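Local coordinates for SsRai1 (Scheffersomyces stipitis, PDB 5BTO), which hydrolyses NAD caps and other 5' ends of RNA with a divalent metal cofactor, and stabilises and stimulates the exoribonuclease RAT1, at residues K358-S363 against L373-G378. Residues are numbered along the deposited sequence; the frame is centred on the assembly and turned at random.
Sequences KAYRVS and LRELMG
Lys-358 and Glu-375 form a salt bridge at one end of an antiparallel beta hairpin. Its strands, 359-365 and 370-375, lie near one edge of the large mixed sheet, between strands 132-139 and 9-12, away from the metal and substrate sites. Lys-358 NZ lies 2.6 Å from Glu-375 OE2, on its syn side but 34° out of the carboxylate plane. The last lysine torsion (chi4 -54°) turns NZ in to the acid. Lysine CD and CE lie against the same carboxylate. With an alanine here, the Glu-375 carboxylate would lose its ammonium partner and is likely to be freer to turn. Beside the bridge, the Tyr-360 ring meets Glu-375 obliquely, Tyr-360 CD2 3.7 Å from Glu-375 CA. On the same sheet face, Leu-373 CD1 touches both Tyr-360 CB (3.7 Å) and Val-362 CG2. Helix 333-350 packs on Leu-373 and Val-362.

On the other face, Arg-361 and Arg-374 run side by side with guanidinium planes 83° apart. NH1 of Arg-361 and NH2 of Arg-374 are 3.5 Å apart, two donors without a bond. Arg-361 NH2 bonds to Asn-135 on strand 132-139. Leu-376 CD2 lies over one face of the Arg-361 guanidinium.

Arg-361 and Arg-374 exchange two backbone hydrogen bonds. Leu-376 N donates to Ala-359 O at 2.8 Å, and a water bridges Ala-359 N to Leu-376 O. Thus backbone bonds fix the pairing and a salt bridge ties its end. The paired arginines probably repel mildly; long, weak ion pairs from Arg-361 to Asp-148 and Glu-380 may partly ease this.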
loop_
_atom_site.group_PDB
_atom_site.type_symbol
_atom_site.label_atom_id
_atom_site.label_comp_id
_atom_site.label_asym_id
_atom_site.label_seq_id
_atom_site.Cartn_x
_atom_site.Cartn_y
_atom_site.Cartn_z
ATOM N N LYS A 358 19.744 15.750 -6.908
ATOM C CA LYS A 358 19.334 14.950 -5.750
ATOM C C LYS A 358 19.606 13.454 -5.902
ATOM O O LYS A 358 19.693 12.944 -7.002
ATOM C CB LYS A 358 17.833 15.124 -5.503
ATOM C CG LYS A 358 17.378 16.545 -5.234
ATOM C CD LYS A 358 15.889 16.555 -4.916
ATOM C CE LYS A 358 15.367 17.971 -4.689
ATOM N NZ LYS A 358 16.148 18.714 -3.650
ATOM N N ALA A 359 19.703 12.763 -4.772
ATOM C CA ALA A 359 19.817 11.306 -4.742
ATOM C C ALA A 359 18.828 10.783 -3.710
ATOM O O ALA A 359 18.419 11.526 -2.808
ATOM C CB ALA A 359 21.220 10.893 -4.375
ATOM N N TYR A 360 18.460 9.511 -3.829
ATOM C CA TYR A 360 17.423 8.930 -2.979
ATOM C C TYR A 360 17.851 7.598 -2.345
ATOM O O TYR A 360 18.723 6.886 -2.866
ATOM C CB TYR A 360 16.118 8.743 -3.780
ATOM C CG TYR A 360 15.482 10.052 -4.191
ATOM C CD1 TYR A 360 15.893 10.733 -5.338
ATOM C CD2 TYR A 360 14.482 10.627 -3.414
ATOM C CE1 TYR A 360 15.314 11.967 -5.689
ATOM C CE2 TYR A 360 13.906 11.833 -3.761
ATOM C CZ TYR A 360 14.316 12.495 -4.900
ATOM O OH TYR A 360 13.725 13.711 -5.208
ATOM N N ARG A 361 17.243 7.294 -1.200
ATOM C CA ARG A 361 17.420 6.020 -0.512
ATOM C C ARG A 361 16.081 5.299 -0.464
ATOM O O ARG A 361 15.097 5.830 0.056
ATOM C CB ARG A 361 17.950 6.250 0.909
ATOM C CG ARG A 361 17.870 5.043 1.846
ATOM C CD ARG A 361 18.823 3.910 1.417
ATOM N NE ARG A 361 20.176 4.400 1.147
ATOM C CZ ARG A 361 21.017 4.859 2.071
ATOM N NH1 ARG A 361 20.654 4.908 3.346
ATOM N NH2 ARG A 361 22.223 5.287 1.718
ATOM N N VAL A 362 16.043 4.099 -1.037
ATOM C CA VAL A 362 14.879 3.226 -0.939
ATOM C C VAL A 362 15.185 2.222 0.158
ATOM O O VAL A 362 16.226 1.566 0.129
ATOM C CB VAL A 362 14.613 2.474 -2.268
ATOM C CG1 VAL A 362 13.465 1.475 -2.108
ATOM C CG2 VAL A 362 14.314 3.455 -3.384
ATOM N N SER A 363 14.296 2.109 1.142
ATOM C CA SER A 363 14.584 1.254 2.284
ATOM C C SER A 363 13.368 0.458 2.720
ATOM O O SER A 363 12.257 0.990 2.826
ATOM C CB SER A 363 15.089 2.099 3.465
ATOM O OG SER A 363 15.396 1.282 4.582
ATOM N N LEU A 373 10.899 5.879 0.641
ATOM C CA LEU A 373 11.769 6.571 -0.293
ATOM C C LEU A 373 12.140 7.895 0.363
ATOM O O LEU A 373 11.262 8.687 0.695
ATOM C CB LEU A 373 11.017 6.838 -1.592
ATOM C CG LEU A 373 11.686 7.685 -2.675
ATOM C CD1 LEU A 373 12.935 7.008 -3.233
ATOM C CD2 LEU A 373 10.689 7.984 -3.798
ATOM N N ARG A 374 13.434 8.122 0.551
ATOM C CA ARG A 374 13.926 9.309 1.247
ATOM C C ARG A 374 14.952 10.051 0.400
ATOM O O ARG A 374 15.819 9.433 -0.214
ATOM C CB ARG A 374 14.538 8.879 2.582
ATOM C CG ARG A 374 15.373 9.920 3.268
ATOM C CD ARG A 374 15.726 9.463 4.668
ATOM N NE ARG A 374 16.692 8.369 4.685
ATOM C CZ ARG A 374 18.007 8.551 4.737
ATOM N NH1 ARG A 374 18.502 9.782 4.759
ATOM N NH2 ARG A 374 18.830 7.512 4.769
ATOM N N GLU A 375 14.847 11.378 0.365
ATOM C CA GLU A 375 15.831 12.207 -0.325
ATOM C C GLU A 375 17.085 12.328 0.537
ATOM O O GLU A 375 17.005 12.695 1.711
ATOM C CB GLU A 375 15.254 13.607 -0.600
ATOM C CG GLU A 375 16.202 14.541 -1.341
ATOM C CD GLU A 375 15.594 15.906 -1.611
ATOM O OE1 GLU A 375 14.346 16.026 -1.615
ATOM O OE2 GLU A 375 16.372 16.865 -1.814
ATOM N N LEU A 376 18.244 12.024 -0.044
ATOM C CA LEU A 376 19.511 12.130 0.671
ATOM C C LEU A 376 19.976 13.585 0.673
ATOM O O LEU A 376 19.526 14.387 -0.146
ATOM C CB LEU A 376 20.572 11.224 0.023
ATOM C CG LEU A 376 20.266 9.721 0.106
ATOM C CD1 LEU A 376 21.173 8.876 -0.796
ATOM C CD2 LEU A 376 20.341 9.246 1.560
ATOM N N MET A 377 20.876 13.923 1.590
ATOM C CA MET A 377 21.441 15.264 1.643
ATOM C C MET A 377 22.539 15.417 0.583
ATOM O O MET A 377 22.941 14.438 -0.052
ATOM C CB MET A 377 21.966 15.560 3.049
ATOM C CG MET A 377 20.901 15.430 4.141
ATOM S SD MET A 377 20.206 17.023 4.638
ATOM C CE MET A 377 18.999 16.541 5.872
ATOM N N GLY A 378 23.014 16.641 0.391
ATOM C CA GLY A 378 23.904 16.957 -0.711
ATOM C C GLY A 378 25.206 16.181 -0.736
ATOM O O GLY A 378 25.695 15.812 -1.802
HETATM O O HOH W 1 20.162 14.446 -2.697
#